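Local coordinates for protein peptidoglycan glycosyltransferase (Burkholderia ambifaria, PDB 5UY7) that is a penicillin-binding protein of the peptidoglycan glycosyltransferase type, with a transpeptidase domain of the beta-lactamase clan, at residues 454-459 and 530-535. Sequence-based numbering, arbitrary orientation.
With SO4 (sulfate ion), chain F.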
ATOM      1  N   PRO A 454       0.045  -2.545 -18.908  1.00 19.97           N
ATOM      2  CA  PRO A 454      -0.637  -2.868 -20.169  1.00 20.86           C
ATOM      3  C   PRO A 454      -1.096  -4.320 -20.196  1.00 19.65           C
ATOM      4  O   PRO A 454      -0.316  -5.246 -19.934  1.00 22.66           O
ATOM      5  CB  PRO A 454       0.437  -2.588 -21.227  1.00 25.02           C
ATOM      6  CG  PRO A 454       1.314  -1.534 -20.579  1.00 26.70           C
ATOM      7  CD  PRO A 454       1.352  -1.899 -19.120  1.00 22.44           C
ATOM      8  N   GLY A 455      -2.386  -4.510 -20.480  1.00 20.52           N
ATOM      9  CA  GLY A 455      -2.967  -5.832 -20.582  1.00 22.26           C
ATOM     10  C   GLY A 455      -3.611  -6.370 -19.318  1.00 20.01           C
ATOM     11  O   GLY A 455      -4.280  -7.410 -19.385  1.00 19.56           O
ATOM     12  N   TYR A 456      -3.429  -5.716 -18.175  1.00 17.17           N
ATOM     13  CA  TYR A 456      -3.921  -6.260 -16.912  1.00 17.81           C
ATOM     14  C   TYR A 456      -4.593  -5.181 -16.088  1.00 19.02           C
ATOM     15  O   TYR A 456      -4.043  -4.089 -15.922  1.00 21.29           O
ATOM     16  CB  TYR A 456      -2.778  -6.872 -16.093  1.00 16.52           C
ATOM     17  CG  TYR A 456      -2.172  -8.077 -16.751  1.00 17.72           C
ATOM     18  CD1 TYR A 456      -2.722  -9.339 -16.559  1.00 21.00           C
ATOM     19  CD2 TYR A 456      -1.071  -7.958 -17.589  1.00 18.95           C
ATOM     20  CE1 TYR A 456      -2.184 -10.442 -17.161  1.00 17.68           C
ATOM     21  CE2 TYR A 456      -0.521  -9.068 -18.212  1.00 22.13           C
ATOM     22  CZ  TYR A 456      -1.083 -10.311 -17.988  1.00 23.61           C
ATOM     23  OH  TYR A 456      -0.543 -11.421 -18.590  1.00 26.84           O
ATOM     24  N   ARG A 457      -5.754  -5.508 -15.531  1.00 15.49           N
ATOM     25  CA  ARG A 457      -6.330  -4.664 -14.498  1.00 13.87           C
ATOM     26  C   ARG A 457      -5.510  -4.773 -13.224  1.00 13.99           C
ATOM     27  O   ARG A 457      -5.312  -5.876 -12.709  1.00 16.53           O
ATOM     28  CB  ARG A 457      -7.771  -5.080 -14.229  1.00 14.37           C
ATOM     29  CG  ARG A 457      -8.674  -4.835 -15.429  1.00 17.55           C
ATOM     30  CD  ARG A 457     -10.025  -5.483 -15.224  1.00 19.06           C
ATOM     31  NE  ARG A 457     -10.645  -5.057 -13.970  1.00 16.39           N
ATOM     32  CZ  ARG A 457     -11.768  -5.587 -13.497  1.00 14.48           C
ATOM     33  NH1 ARG A 457     -12.386  -6.543 -14.175  1.00 19.21           N
ATOM     34  NH2 ARG A 457     -12.263  -5.163 -12.332  1.00 17.85           N
ATOM     35  N   VAL A 458      -5.038  -3.631 -12.715  1.00 13.13           N
ATOM     36  CA  VAL A 458      -4.254  -3.577 -11.485  1.00 13.12           C
ATOM     37  C   VAL A 458      -4.738  -2.396 -10.654  1.00 14.20           C
ATOM     38  O   VAL A 458      -5.503  -1.550 -11.118  1.00 16.12           O
ATOM     39  CB  VAL A 458      -2.736  -3.455 -11.748  1.00 17.25           C
ATOM     40  CG1 VAL A 458      -2.249  -4.572 -12.677  1.00 16.90           C
ATOM     41  CG2 VAL A 458      -2.398  -2.062 -12.296  1.00 16.42           C
ATOM     42  N   GLY A 459      -4.277  -2.340  -9.407  1.00 14.69           N
ATOM     43  CA  GLY A 459      -4.559  -1.178  -8.583  1.00 13.35           C
ATOM     44  C   GLY A 459      -3.566  -1.113  -7.449  1.00 14.26           C
ATOM     45  O   GLY A 459      -2.954  -2.120  -7.079  1.00 15.87           O
ATOM     46  N   PRO A 530      -3.692 -14.842 -17.851  1.00 24.45           N
ATOM     47  CA  PRO A 530      -4.206 -14.284 -19.095  1.00 26.16           C
ATOM     48  C   PRO A 530      -4.445 -12.794 -18.942  1.00 19.17           C
ATOM     49  O   PRO A 530      -4.969 -12.350 -17.908  1.00 23.29           O
ATOM     50  CB  PRO A 530      -5.527 -15.041 -19.313  1.00 32.94           C
ATOM     51  CG  PRO A 530      -5.502 -16.191 -18.345  1.00 36.48           C
ATOM     52  CD  PRO A 530      -4.657 -15.742 -17.200  1.00 30.42           C
ATOM     53  N   PRO A 531      -4.058 -11.998 -19.936  1.00 23.36           N
ATOM     54  CA  PRO A 531      -4.430 -10.581 -19.934  1.00 20.12           C
ATOM     55  C   PRO A 531      -5.934 -10.436 -19.790  1.00 21.23           C
ATOM     56  O   PRO A 531      -6.707 -11.240 -20.320  1.00 23.71           O
ATOM     57  CB  PRO A 531      -3.943 -10.083 -21.298  1.00 23.92           C
ATOM     58  CG  PRO A 531      -2.834 -11.030 -21.663  1.00 31.76           C
ATOM     59  CD  PRO A 531      -3.270 -12.360 -21.128  1.00 27.66           C
ATOM     60  N   ASN A 532      -6.355  -9.409 -19.050  1.00 19.72           N
ATOM     61  CA  ASN A 532      -7.781  -9.180 -18.865  1.00 20.76           C
ATOM     62  C   ASN A 532      -8.160  -7.723 -19.098  1.00 22.71           C
ATOM     63  O   ASN A 532      -9.238  -7.285 -18.668  1.00 23.77           O
ATOM     64  CB  ASN A 532      -8.250  -9.666 -17.487  1.00 19.83           C
ATOM     65  CG  ASN A 532      -7.762  -8.796 -16.349  1.00 20.14           C
ATOM     66  OD1 ASN A 532      -6.842  -8.003 -16.504  1.00 19.05           O
ATOM     67  ND2 ASN A 532      -8.388  -8.955 -15.176  1.00 19.25           N
ATOM     68  N   MET A 533      -7.336  -6.979 -19.835  1.00 22.85           N
ATOM     69  CA  MET A 533      -7.639  -5.600 -20.182  1.00 23.30           C
ATOM     70  C   MET A 533      -7.108  -5.372 -21.592  1.00 24.69           C
ATOM     71  O   MET A 533      -5.966  -5.767 -21.888  1.00 28.18           O
ATOM     72  CB  MET A 533      -6.964  -4.661 -19.181  1.00 29.56           C
ATOM     73  CG  MET A 533      -7.310  -3.200 -19.272  1.00 38.21           C
ATOM     74  SD  MET A 533      -6.393  -2.350 -17.968  1.00 39.73           S
ATOM     75  CE  MET A 533      -7.705  -1.453 -17.145  1.00 45.53           C
ATOM     76  N   PRO A 534      -7.882  -4.754 -22.478  1.00 26.97           N
ATOM     77  CA  PRO A 534      -7.375  -4.472 -23.825  1.00 33.70           C
ATOM     78  C   PRO A 534      -6.243  -3.460 -23.783  1.00 35.11           C
ATOM     79  O   PRO A 534      -6.107  -2.670 -22.847  1.00 32.88           O
ATOM     80  CB  PRO A 534      -8.594  -3.908 -24.564  1.00 35.08           C
ATOM     81  CG  PRO A 534      -9.775  -4.330 -23.752  1.00 38.98           C
ATOM     82  CD  PRO A 534      -9.295  -4.373 -22.332  1.00 28.47           C
ATOM     83  N   ILE A 535      -5.422  -3.496 -24.829  1.00 40.88           N
ATOM     84  CA  ILE A 535      -4.341  -2.532 -24.999  1.00 51.78           C
ATOM     85  C   ILE A 535      -4.845  -1.305 -25.748  1.00 59.65           C
ATOM     86  O   ILE A 535      -5.646  -0.529 -25.226  1.00 64.36           O
ATOM     87  CB  ILE A 535      -3.150  -3.155 -25.741  1.00 54.14           C
ATOM     88  CG1 ILE A 535      -2.636  -4.392 -25.002  1.00 49.61           C
ATOM     89  CG2 ILE A 535      -2.042  -2.129 -25.914  1.00 59.32           C
ATOM     90  CD1 ILE A 535      -1.749  -4.085 -23.819  1.00 43.92           C
TER
HETATM   91  S   SO4 F 705      -6.240  -6.709 -27.334  0.51 64.20           S
HETATM   92  O1  SO4 F 705      -6.359  -8.142 -27.073  0.51 62.34           O
HETATM   93  O2  SO4 F 705      -7.573  -6.119 -27.450  0.51 63.60           O
HETATM   94  O3  SO4 F 705      -5.511  -6.503 -28.584  0.51 66.43           O
HETATM   95  O4  SO4 F 705      -5.515  -6.066 -26.239  0.51 62.52           O
HETATM   96  O   HOH W   1      -4.008  -2.330 -20.941  1.00 29.47           O
HETATM   97  O   HOH W   2     -11.674  -7.613 -17.062  1.00 31.44           O
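Backbone bonds from N532 and M533 converge on G455: its carbonyl O accepts N532 N at 2.9 Å and M533 N more weakly at 3.1 Å. One of the G455 CA hydrogens points at M533 O, with CA and O 3.3 Å apart. One side-chain bond extends this pairing: N532 OD1 takes the R457 N-H at 2.9 Å, almost straight (170°), the donor tilted slightly from the carbonyl plane. N532 CG sits between its backbone N and carbonyl carbon (chi1 71°), which brings the amide in beside R457 N, while ND2 bonds to M487 O; the amide is thus held at both ends. Y456 OH bonds to V529 O. Water 1 links G455 N to P534 O, and water 2, at the guanidinium edge, joins R457 NH1 to N532 O. I535 N binds a sulfate, probably from the crystallisation liquor; R457 NH1 forms a salt bridge to a further sulfate, and R457 NH2 one to E439 OE2. In the packing, P531 CA lies over one face of the Y456 ring, 4.0 Å from its centroid, a CH-pi contact; the ring also packs on helix 509-526. M533, extended through chi2 (179°), lays SD 3.6 Å from Y456 O and brings CE to R457 CG. I535 CD1 rests 3.7 Å from P454 CB. The arrangement is loop-on-loop packing within the transpeptidase fold: the modelled C-terminal tail, after helix 509-526, crosses the loop that leads into edge strand 459-466 of the antiparallel sheet.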